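Side-chain contacts in putative exported protein (Bordetella parapertussis, PDB 3OCJ), which is of unknown function but has the fold of the S-adenosylmethionine-dependent methyltransferases and probably acts as one, with palmitic acid bound in the crystal: residues A42-L47 / Q253-T258; L136-C141 / H166-Q171; G195-E200 / E208-F213; F227-P232 / D237-M242. All coordinates share one frame; numbering follows the deposited sequence. Where two conformers were deposited one is given.

Contact 1 (A42-L47 / Q253-T258)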
# COMPACT_ATOMS: atom_id res chain seq x y z
N ALA A 42 -27.99 -2.65 -13.64
CA ALA A 42 -28.50 -1.64 -12.73
C ALA A 42 -27.71 -1.60 -11.43
O ALA A 42 -27.37 -0.53 -10.92
CB ALA A 42 -29.98 -1.88 -12.44
N ARG A 43 -27.40 -2.78 -10.89
CA ARG A 43 -26.66 -2.87 -9.64
C ARG A 43 -25.24 -2.33 -9.81
O ARG A 43 -24.73 -1.62 -8.95
CB ARG A 43 -26.64 -4.31 -9.11
CG ARG A 43 -25.86 -4.50 -7.83
CD ARG A 43 -26.29 -3.52 -6.75
NE ARG A 43 -25.72 -3.87 -5.45
CZ ARG A 43 -25.82 -3.12 -4.36
NH1 ARG A 43 -26.45 -1.96 -4.41
NH2 ARG A 43 -25.27 -3.53 -3.23
N GLN A 44 -24.62 -2.66 -10.94
CA GLN A 44 -23.28 -2.16 -11.23
C GLN A 44 -23.27 -0.65 -11.32
O GLN A 44 -22.32 0.01 -10.87
CB GLN A 44 -22.75 -2.76 -12.54
CG GLN A 44 -22.50 -4.27 -12.48
CD GLN A 44 -22.11 -4.82 -13.83
OE1 GLN A 44 -21.25 -4.26 -14.52
NE2 GLN A 44 -22.76 -5.91 -14.24
N ILE A 45 -24.32 -0.09 -11.91
CA ILE A 45 -24.44 1.36 -12.02
C ILE A 45 -24.59 1.98 -10.64
O ILE A 45 -24.02 3.03 -10.36
CB ILE A 45 -25.63 1.74 -12.93
CG1 ILE A 45 -25.29 1.41 -14.39
CG2 ILE A 45 -25.97 3.22 -12.78
CD1 ILE A 45 -26.42 1.66 -15.36
N GLU A 46 -25.32 1.30 -9.76
CA GLU A 46 -25.42 1.74 -8.37
C GLU A 46 -24.07 1.71 -7.67
O GLU A 46 -23.74 2.60 -6.88
CB GLU A 46 -26.43 0.89 -7.59
CG GLU A 46 -27.87 1.00 -8.09
CD GLU A 46 -28.83 0.15 -7.27
OE1 GLU A 46 -28.36 -0.66 -6.44
OE2 GLU A 46 -30.05 0.30 -7.46
N LEU A 47 -23.28 0.67 -7.93
CA LEU A 47 -21.95 0.58 -7.35
C LEU A 47 -21.07 1.73 -7.85
O LEU A 47 -20.35 2.35 -7.06
CB LEU A 47 -21.30 -0.77 -7.68
CG LEU A 47 -22.00 -2.03 -7.15
CD1 LEU A 47 -21.18 -3.26 -7.49
CD2 LEU A 47 -22.22 -1.93 -5.64
N GLN A 253 -15.48 -7.09 -4.89
CA GLN A 253 -14.17 -6.52 -5.16
C GLN A 253 -13.76 -6.69 -6.61
O GLN A 253 -13.25 -5.76 -7.24
CB GLN A 253 -13.13 -7.15 -4.25
CG GLN A 253 -11.73 -6.67 -4.57
CD GLN A 253 -10.74 -7.26 -3.62
OE1 GLN A 253 -10.77 -6.95 -2.43
NE2 GLN A 253 -9.84 -8.09 -4.13
N GLN A 254 -13.98 -7.87 -7.16
CA GLN A 254 -13.58 -8.14 -8.53
C GLN A 254 -14.30 -7.23 -9.53
O GLN A 254 -13.70 -6.76 -10.49
CB GLN A 254 -13.82 -9.60 -8.89
CG GLN A 254 -12.90 -10.53 -8.11
CD GLN A 254 -13.27 -11.98 -8.28
OE1 GLN A 254 -14.43 -12.31 -8.53
NE2 GLN A 254 -12.29 -12.86 -8.14
N LEU A 255 -15.59 -6.99 -9.30
CA LEU A 255 -16.35 -6.12 -10.18
C LEU A 255 -15.85 -4.69 -10.02
O LEU A 255 -15.57 -4.00 -11.01
CB LEU A 255 -17.84 -6.20 -9.84
CG LEU A 255 -18.74 -5.32 -10.70
CD1 LEU A 255 -18.64 -5.70 -12.17
CD2 LEU A 255 -20.18 -5.43 -10.21
N VAL A 256 -15.72 -4.25 -8.78
CA VAL A 256 -15.29 -2.89 -8.50
C VAL A 256 -13.90 -2.61 -9.08
O VAL A 256 -13.68 -1.57 -9.71
CB VAL A 256 -15.36 -2.56 -7.00
CG1 VAL A 256 -14.76 -1.18 -6.71
CG2 VAL A 256 -16.81 -2.61 -6.52
N PHE A 257 -12.96 -3.53 -8.87
CA PHE A 257 -11.60 -3.33 -9.37
C PHE A 257 -11.50 -3.52 -10.88
O PHE A 257 -11.03 -2.64 -11.59
CB PHE A 257 -10.59 -4.28 -8.68
CG PHE A 257 -10.30 -3.97 -7.23
CD1 PHE A 257 -10.96 -2.96 -6.54
CD2 PHE A 257 -9.34 -4.71 -6.56
CE1 PHE A 257 -10.66 -2.70 -5.20
CE2 PHE A 257 -9.04 -4.46 -5.22
CZ PHE A 257 -9.70 -3.46 -4.54
N THR A 258 -11.93 -4.67 -11.39
CA THR A 258 -11.70 -4.96 -12.81
C THR A 258 -12.50 -4.07 -13.75
O THR A 258 -12.00 -3.68 -14.80
CB THR A 258 -12.00 -6.43 -13.16
OG1 THR A 258 -13.40 -6.69 -13.00
CG2 THR A 258 -11.20 -7.35 -12.27
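Q44 and L47 meet L255 in a buried, largely apolar helix-to-helix contact on the all-helical side of the molecule, where helix 41-53 packs on helix 247-261. L255 does nearly all the touching from its side. Its CG stands anti to the backbone N (chi1 180°), which sends both methyls outward to helix 41-53. L255 CD2 goes between two partners, 3.4 Å from Q44 CG and 3.6 Å from L47 CD1. The other methyl, L255 CD1, rests against the amide end of Q44, 3.9 Å from Q44 CD. Both side chains of helix 41-53 run at about a right angle to L255, so its forked tip presses on their flanks.

Q44 and L47 are one helical turn apart and CG leaves each in the same way, beside the backbone N. Q44 then runs on extended. L47 also touches L252 and L260 of helix 247-261 and L87 of helix 86-94, and F39 covers L255 as well.

The chemistry is therefore divided along Q44: the CG methylene gives L255 its apolar surface, and L255 CD1 packs against the amide group. Q44 NE2 is bonded to the F39 and G34 carbonyls, just ahead of helix 41-53, and OE1 has a weak bond from R259. The helices are held here by dispersion and exclusion of water, with the amide fixed by its own bonds.

Contact 2 (L136-C141 / H166-Q171); sequences LDYSAC and HALAGQ
Y138 lays one face of its ring against L168, and the leucine answers with a single methyl aimed almost exactly at the middle. A chi1 of -66°, with CG anti to the carbonyl carbon, holds the ring out toward L168. L168 CD2 sits 3.5 Å from the centroid of the Y138 ring and only 5° off the ring normal, a nearly ideal CH-pi contact. The other methyl, L168 CD1, drops toward the root of the ring, 4.0 Å from Y138 CG. H166 comes to the tyrosine obliquely, its CE1 4.2 Å from Y138 CE2.

The imidazole is fixed from within its own turn: L168 N donates to H166 ND1 at 2.9 Å, nearly straight (169°) and close to the ring plane. That bond ties together the two residues that face Y138. H166 NE2 is bonded to L134 O, and a water bridges it to L136 O, a polar link between the loops. Y138 OH is bonded to L133 O.

Each segment contains a type I turn, Y138 to C141 and H166 to A169, at the surface. One lies between helix 131-134 and strand 145-150, the other between helix 153-163 and strand 172-176, and Y138 and L168 both rest on L146 of strand 145-150.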
# COMPACT_ATOMS: atom_id res chain seq x y z
N LEU A 136 4.37 3.42 16.57
CA LEU A 136 5.20 2.52 17.38
C LEU A 136 5.38 3.03 18.81
O LEU A 136 5.14 4.20 19.11
CB LEU A 136 6.57 2.30 16.74
CG LEU A 136 6.59 1.79 15.30
CD1 LEU A 136 8.01 1.65 14.78
CD2 LEU A 136 5.84 0.47 15.18
N ASP A 137 5.80 2.12 19.69
CA ASP A 137 6.04 2.45 21.09
C ASP A 137 7.53 2.73 21.26
O ASP A 137 8.35 1.83 21.10
CB ASP A 137 5.60 1.27 21.97
CG ASP A 137 5.82 1.51 23.45
OD1 ASP A 137 6.35 2.58 23.83
OD2 ASP A 137 5.47 0.62 24.25
N TYR A 138 7.87 3.98 21.58
CA TYR A 138 9.27 4.38 21.70
C TYR A 138 9.75 4.48 23.15
O TYR A 138 10.87 4.94 23.40
CB TYR A 138 9.50 5.71 20.96
CG TYR A 138 9.32 5.56 19.46
CD1 TYR A 138 10.34 5.05 18.67
CD2 TYR A 138 8.12 5.91 18.84
CE1 TYR A 138 10.19 4.89 17.30
CE2 TYR A 138 7.95 5.74 17.46
CZ TYR A 138 8.99 5.24 16.70
OH TYR A 138 8.84 5.08 15.33
N SER A 139 8.94 4.01 24.10
CA SER A 139 9.24 4.15 25.53
C SER A 139 10.54 3.48 25.97
O SER A 139 11.14 3.89 26.98
CB SER A 139 8.07 3.63 26.37
OG SER A 139 7.88 2.24 26.19
N ALA A 140 10.99 2.46 25.25
CA ALA A 140 12.22 1.78 25.60
C ALA A 140 13.29 1.89 24.52
O ALA A 140 14.33 1.24 24.59
CB ALA A 140 11.95 0.30 25.94
N CYS A 141 13.02 2.72 23.52
CA CYS A 141 13.97 2.94 22.43
C CYS A 141 14.28 4.43 22.33
O CYS A 141 13.89 5.08 21.37
CB CYS A 141 13.47 2.34 21.09
SG CYS A 141 13.43 0.54 21.11
N HIS A 166 3.56 14.73 18.07
CA HIS A 166 4.16 13.46 18.45
C HIS A 166 5.44 13.67 19.26
O HIS A 166 6.12 14.68 19.11
CB HIS A 166 4.46 12.66 17.18
CG HIS A 166 4.73 11.21 17.42
ND1 HIS A 166 5.95 10.74 17.86
CD2 HIS A 166 3.94 10.12 17.26
CE1 HIS A 166 5.90 9.42 17.96
NE2 HIS A 166 4.69 9.02 17.60
N ALA A 167 5.76 12.70 20.11
CA ALA A 167 6.97 12.75 20.93
C ALA A 167 8.25 12.85 20.09
O ALA A 167 9.24 13.46 20.52
CB ALA A 167 7.03 11.53 21.84
N LEU A 168 8.22 12.26 18.90
CA LEU A 168 9.39 12.23 18.02
C LEU A 168 9.34 13.26 16.89
O LEU A 168 10.06 13.14 15.91
CB LEU A 168 9.58 10.82 17.43
CG LEU A 168 10.38 9.84 18.30
CD1 LEU A 168 9.69 9.57 19.63
CD2 LEU A 168 10.64 8.53 17.55
N ALA A 169 8.49 14.27 17.03
CA ALA A 169 8.35 15.29 15.99
C ALA A 169 9.71 15.89 15.60
O ALA A 169 9.95 16.21 14.44
CB ALA A 169 7.39 16.38 16.42
N GLY A 170 10.59 16.04 16.58
CA GLY A 170 11.90 16.61 16.33
C GLY A 170 12.96 15.60 15.89
O GLY A 170 14.10 15.97 15.64
N GLN A 171 12.56 14.33 15.78
CA GLN A 171 13.48 13.26 15.39
C GLN A 171 13.27 12.83 13.95
O GLN A 171 13.80 11.81 13.53
CB GLN A 171 13.29 12.04 16.30
CG GLN A 171 13.70 12.30 17.74
CD GLN A 171 15.18 12.63 17.86
OE1 GLN A 171 15.55 13.72 18.30
NE2 GLN A 171 16.03 11.69 17.46
O HOH W 1 3.55 6.52 19.12

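Contact 3 (G195-E200 / E208-F213). With PLM (palmitic acid), chain D.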
# COMPACT_ATOMS: atom_id res chain seq x y z
N GLY A 195 3.85 -0.14 -1.05
CA GLY A 195 3.11 0.55 -2.10
C GLY A 195 3.89 1.02 -3.31
O GLY A 195 3.44 1.91 -4.05
N LEU A 196 5.06 0.43 -3.56
CA LEU A 196 5.82 0.74 -4.77
C LEU A 196 5.88 -0.45 -5.71
O LEU A 196 5.53 -0.36 -6.89
CB LEU A 196 7.25 1.18 -4.46
CG LEU A 196 7.48 2.60 -3.98
CD1 LEU A 196 8.97 2.82 -3.78
CD2 LEU A 196 6.92 3.59 -5.00
N ASN A 197 6.37 -1.57 -5.19
CA ASN A 197 6.58 -2.74 -6.03
C ASN A 197 5.31 -3.21 -6.73
O ASN A 197 5.35 -3.69 -7.86
CB ASN A 197 7.25 -3.88 -5.25
CG ASN A 197 6.54 -4.19 -3.92
OD1 ASN A 197 5.43 -3.71 -3.65
ND2 ASN A 197 7.17 -5.01 -3.11
N ILE A 198 4.17 -3.08 -6.04
CA ILE A 198 2.90 -3.56 -6.58
C ILE A 198 2.42 -2.74 -7.79
O ILE A 198 1.51 -3.18 -8.50
CB ILE A 198 1.80 -3.59 -5.52
CG1 ILE A 198 1.56 -2.19 -4.93
CG2 ILE A 198 2.17 -4.61 -4.44
CD1 ILE A 198 0.56 -2.16 -3.78
N TYR A 199 3.04 -1.58 -8.04
CA TYR A 199 2.71 -0.78 -9.22
C TYR A 199 3.66 -1.00 -10.38
O TYR A 199 3.46 -0.40 -11.43
CB TYR A 199 2.69 0.72 -8.87
CG TYR A 199 1.58 1.11 -7.92
CD1 TYR A 199 0.34 1.55 -8.40
CD2 TYR A 199 1.75 1.07 -6.55
CE1 TYR A 199 -0.69 1.91 -7.53
CE2 TYR A 199 0.73 1.44 -5.67
CZ TYR A 199 -0.49 1.86 -6.18
OH TYR A 199 -1.51 2.22 -5.32
N GLU A 200 4.69 -1.82 -10.19
CA GLU A 200 5.74 -1.99 -11.20
C GLU A 200 5.72 -3.42 -11.73
O GLU A 200 6.19 -4.34 -11.06
CB GLU A 200 7.11 -1.66 -10.59
CG GLU A 200 8.27 -1.87 -11.56
CD GLU A 200 7.99 -1.21 -12.90
OE1 GLU A 200 8.02 0.03 -12.97
OE2 GLU A 200 7.68 -1.93 -13.87
N GLU A 208 15.85 -4.24 -8.70
CA GLU A 208 16.76 -3.12 -8.56
C GLU A 208 16.38 -2.19 -7.41
O GLU A 208 17.25 -1.65 -6.71
CB GLU A 208 16.92 -2.36 -9.88
CG GLU A 208 17.70 -3.16 -10.91
CD GLU A 208 18.98 -3.74 -10.32
OE1 GLU A 208 19.75 -2.98 -9.69
OE2 GLU A 208 19.22 -4.96 -10.47
N LEU A 209 15.07 -2.02 -7.19
CA LEU A 209 14.62 -1.25 -6.03
C LEU A 209 15.09 -1.93 -4.75
O LEU A 209 15.62 -1.29 -3.85
CB LEU A 209 13.09 -1.13 -6.06
CG LEU A 209 12.48 -0.42 -4.84
CD1 LEU A 209 12.74 1.07 -4.89
CD2 LEU A 209 10.99 -0.68 -4.75
N TYR A 210 14.93 -3.25 -4.68
CA TYR A 210 15.38 -4.00 -3.51
C TYR A 210 16.89 -3.86 -3.31
O TYR A 210 17.36 -3.79 -2.18
CB TYR A 210 15.00 -5.48 -3.61
CG TYR A 210 13.51 -5.77 -3.58
CD1 TYR A 210 12.59 -4.84 -3.10
CD2 TYR A 210 13.04 -7.00 -4.03
CE1 TYR A 210 11.23 -5.15 -3.06
CE2 TYR A 210 11.69 -7.31 -4.01
CZ TYR A 210 10.79 -6.38 -3.53
OH TYR A 210 9.45 -6.68 -3.49
N ARG A 211 17.64 -3.82 -4.41
CA ARG A 211 19.09 -3.64 -4.31
C ARG A 211 19.43 -2.27 -3.72
O ARG A 211 20.36 -2.15 -2.91
CB ARG A 211 19.77 -3.82 -5.66
CG ARG A 211 21.20 -4.30 -5.53
CD ARG A 211 21.89 -4.40 -6.87
NE ARG A 211 21.19 -5.25 -7.82
CZ ARG A 211 21.34 -6.57 -7.92
NH1 ARG A 211 22.17 -7.21 -7.11
NH2 ARG A 211 20.67 -7.24 -8.84
N ARG A 212 18.69 -1.24 -4.11
CA ARG A 212 18.91 0.09 -3.53
C ARG A 212 18.57 0.09 -2.04
O ARG A 212 19.29 0.69 -1.24
CB ARG A 212 18.11 1.15 -4.29
CG ARG A 212 18.68 1.36 -5.69
CD ARG A 212 17.85 2.30 -6.54
NE ARG A 212 18.47 2.43 -7.86
CZ ARG A 212 19.35 3.37 -8.18
NH1 ARG A 212 19.71 4.29 -7.29
NH2 ARG A 212 19.87 3.40 -9.40
N PHE A 213 17.51 -0.62 -1.66
CA PHE A 213 17.22 -0.78 -0.23
C PHE A 213 18.38 -1.46 0.49
O PHE A 213 18.81 -1.04 1.55
CB PHE A 213 15.95 -1.60 -0.03
CG PHE A 213 14.68 -0.94 -0.50
CD1 PHE A 213 14.60 0.42 -0.69
CD2 PHE A 213 13.54 -1.71 -0.71
CE1 PHE A 213 13.40 1.01 -1.11
CE2 PHE A 213 12.34 -1.14 -1.11
CZ PHE A 213 12.27 0.23 -1.32
C1 PLM D . -1.34 0.76 -2.21
O1 PLM D . -0.94 0.55 -1.04
O2 PLM D . -0.94 1.80 -2.78
C2 PLM D . -2.28 -0.18 -2.93
C3 PLM D . -2.88 -1.26 -2.03
C4 PLM D . -4.00 -1.95 -2.80
C5 PLM D . -4.54 -3.20 -2.12
C6 PLM D . -5.26 -2.88 -0.81
C7 PLM D . -6.11 -1.62 -0.89
C8 PLM D . -7.31 -1.74 -1.82
C9 PLM D . -8.08 -0.43 -1.77
CA PLM D . -9.51 -0.56 -2.27
CB PLM D . -10.36 0.55 -1.67
CC PLM D . -11.65 0.77 -2.44
CD PLM D . -12.45 1.92 -1.83
CE PLM D . -13.64 2.24 -2.71
CF PLM D . -14.19 3.63 -2.42
CG PLM D . -14.67 3.78 -0.99
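N197 reaches over from the loop after strand 188-192 to Y210 on helix 203-216, and its side chain can be followed outward atom by atom. CB points to the helix and lies 4.0 Å from Y210 OH. CG sits between the backbone N and the carbonyl carbon (chi1 50°), a crowded position that swings the amide round to the tyrosine. At the end, ND2 donates to Y210 OH over 2.9 Å, at 157° and close to the amide's own plane. The nitrogen reaches the tyrosine at the ring edge, the amide and ring planes standing 82° apart. ND2 also bonds to S226 O, at the end of the neighbouring strand 221-226, and this is its stronger partner.

Beside this polar link, L196 CD1 and L209 CD2 meet at 4.2 Å, the two leucines crossing at about a right angle in a looser apolar contact. Y210 is backed by Q277 and L278 of helix 271-280.

The short 3-10 turn 197-199 carries the next two residues the other way, to the bound palmitic acid. Y199 OH donates to PLM O2 at 2.6 Å, with the oxygen near the plane of the ring, and is also bonded to L66 N. I198 CD1 packs 3.6 Å from PLM C2.

One amide nitrogen thus joins loop, helix and strand end, and has two acceptors, probably one for each N-H. The same turn presents a phenol to the fatty-acid carboxyl, and a hydroxyl donating to PLM O2 would probably favour the carboxylate form.

Contact 4 (F227-P232 / D237-M242)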
# COMPACT_ATOMS: atom_id res chain seq x y z
N PHE A 227 4.01 -7.37 -0.48
CA PHE A 227 3.67 -7.56 -1.88
C PHE A 227 2.28 -8.16 -1.99
O PHE A 227 1.88 -8.95 -1.14
CB PHE A 227 4.71 -8.47 -2.58
CG PHE A 227 4.92 -9.80 -1.88
CD1 PHE A 227 4.38 -10.96 -2.40
CD2 PHE A 227 5.65 -9.86 -0.71
CE1 PHE A 227 4.59 -12.17 -1.77
CE2 PHE A 227 5.85 -11.07 -0.06
CZ PHE A 227 5.31 -12.22 -0.59
N LEU A 228 1.53 -7.75 -3.02
CA LEU A 228 0.27 -8.41 -3.35
C LEU A 228 0.52 -9.67 -4.16
O LEU A 228 1.37 -9.68 -5.07
CB LEU A 228 -0.63 -7.46 -4.14
CG LEU A 228 -1.24 -6.30 -3.37
CD1 LEU A 228 -1.79 -5.26 -4.35
CD2 LEU A 228 -2.35 -6.79 -2.45
N THR A 229 -0.20 -10.74 -3.83
CA THR A 229 -0.03 -12.04 -4.47
C THR A 229 -1.08 -12.30 -5.54
O THR A 229 -2.18 -11.73 -5.50
CB THR A 229 -0.17 -13.14 -3.42
OG1 THR A 229 -1.44 -12.93 -2.79
CG2 THR A 229 0.95 -13.05 -2.38
N PRO A 230 -0.76 -13.16 -6.51
CA PRO A 230 -1.71 -13.48 -7.59
C PRO A 230 -2.78 -14.44 -7.10
O PRO A 230 -2.48 -15.34 -6.31
CB PRO A 230 -0.82 -14.16 -8.63
CG PRO A 230 0.23 -14.86 -7.79
CD PRO A 230 0.54 -13.82 -6.73
N PRO A 231 -4.02 -14.28 -7.59
CA PRO A 231 -5.09 -15.22 -7.24
C PRO A 231 -4.95 -16.52 -8.03
O PRO A 231 -4.13 -16.62 -8.95
CB PRO A 231 -6.35 -14.48 -7.69
CG PRO A 231 -5.87 -13.67 -8.88
CD PRO A 231 -4.49 -13.20 -8.48
N PRO A 232 -5.74 -17.53 -7.65
CA PRO A 232 -5.62 -18.84 -8.31
C PRO A 232 -5.83 -18.79 -9.83
O PRO A 232 -5.15 -19.53 -10.53
CB PRO A 232 -6.68 -19.68 -7.62
CG PRO A 232 -6.79 -19.07 -6.25
CD PRO A 232 -6.63 -17.59 -6.48
N ASP A 237 0.66 -21.09 -8.64
CA ASP A 237 1.30 -21.04 -7.33
C ASP A 237 0.68 -19.98 -6.43
O ASP A 237 1.32 -19.48 -5.50
CB ASP A 237 2.79 -20.77 -7.52
CG ASP A 237 3.44 -21.79 -8.42
OD1 ASP A 237 3.26 -23.00 -8.17
OD2 ASP A 237 4.11 -21.39 -9.40
N SER A 238 -0.57 -19.62 -6.70
CA SER A 238 -1.27 -18.68 -5.83
C SER A 238 -1.30 -19.22 -4.41
O SER A 238 -1.66 -20.38 -4.21
CB SER A 238 -2.71 -18.49 -6.27
OG SER A 238 -3.40 -17.65 -5.36
N PRO A 239 -0.97 -18.38 -3.43
CA PRO A 239 -1.08 -18.78 -2.02
C PRO A 239 -2.45 -18.46 -1.40
O PRO A 239 -2.64 -18.70 -0.21
CB PRO A 239 -0.03 -17.90 -1.35
CG PRO A 239 -0.10 -16.61 -2.15
CD PRO A 239 -0.36 -17.05 -3.59
N TRP A 240 -3.37 -17.88 -2.16
CA TRP A 240 -4.65 -17.48 -1.59
C TRP A 240 -5.32 -18.64 -0.88
O TRP A 240 -5.41 -19.75 -1.43
CB TRP A 240 -5.60 -16.95 -2.68
CG TRP A 240 -5.25 -15.58 -3.20
CD1 TRP A 240 -4.01 -14.99 -3.19
CD2 TRP A 240 -6.15 -14.64 -3.78
NE1 TRP A 240 -4.09 -13.74 -3.77
CE2 TRP A 240 -5.40 -13.50 -4.12
CE3 TRP A 240 -7.53 -14.65 -4.04
CZ2 TRP A 240 -5.98 -12.37 -4.72
CZ3 TRP A 240 -8.10 -13.54 -4.63
CH2 TRP A 240 -7.33 -12.42 -4.96
N ASP A 241 -5.79 -18.39 0.34
CA ASP A 241 -6.61 -19.36 1.06
C ASP A 241 -8.07 -18.99 0.83
O ASP A 241 -8.59 -18.07 1.44
CB ASP A 241 -6.29 -19.34 2.57
CG ASP A 241 -7.15 -20.34 3.36
OD1 ASP A 241 -8.05 -20.97 2.77
OD2 ASP A 241 -6.91 -20.47 4.58
N MSE A 242 -8.73 -19.71 -0.07
CA MSE A 242 -10.10 -19.35 -0.43
C MSE A 242 -11.06 -19.50 0.74
O MSE A 242 -12.12 -18.87 0.77
CB MSE A 242 -10.59 -20.15 -1.64
CG MSE A 242 -9.72 -20.00 -2.89
SE MSE A 242 -9.41 -18.15 -3.43
CE MSE A 242 -11.23 -17.55 -3.46
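P231 lies flat against W240, and this is the tight heart of the contact. Its CB stands 3.5 Å from the centroid of the six-membered ring of W240, 8° off the ring normal, a CH-pi contact over the face; proline and indole run side by side in the same direction. At the indole edge, W240 NE1 points to T229, making two weak bonds, to T229 OG1 at 2.9 Å and to T229 O at 3.3 Å. T229 OG1 is held more firmly by R294 O. On the other flank of the threonine, P239 CG packs 3.7 Å from T229 CB.

S238 fastens the backbones. A chi1 of 176° turns its hydroxyl across to segment 227-232, where S238 OG donates to P230 O at 2.7 Å, in the carbonyl plane and on a lone pair. S238 OG in turn accepts from W240 N at 3.2 Å, so the serine both bridges the segments and fixes the backbone N of W240.

Toward solvent the fit slackens. P232, exposed at the surface, still meets S238 OG with its CD, but it crosses W240 at about a right angle with that CD 3.9 Å from W240 CE3. Beyond it the selenium of the selenomethionine M242, on a chain bent at two torsions, comes up to P232 CG at 4.0 Å.

The S238 OG to W240 N bond makes an ST turn. Together with the proline-on-tryptophan stacking it closes a short irregular loop between strand 221-226 and helix 247-261; a glycerol, probably from the crystallisation liquor, lies beside W240 and may mark a pocket there.

In the fold
From the N terminus, helix 41-53 opens contact 1, which closes only at helix 247-261, some two hundred residues later; the other three contacts are nested in that long loop. They follow one another in series without crossing. Contact 2 joins two turns at one end of the parallel strands of the methyltransferase fold, contact 3 sets the loop after strand 188-192 on helix 203-216, and contact 4 folds up the connection from strand 221-226 to helix 247-261. Contacts 3 and 4 touch, I198 CG2 lying 3.5 Å from L228 N. Contacts 1 and 2 lie on opposite sides of the chain's centre, their centres 43 Å apart.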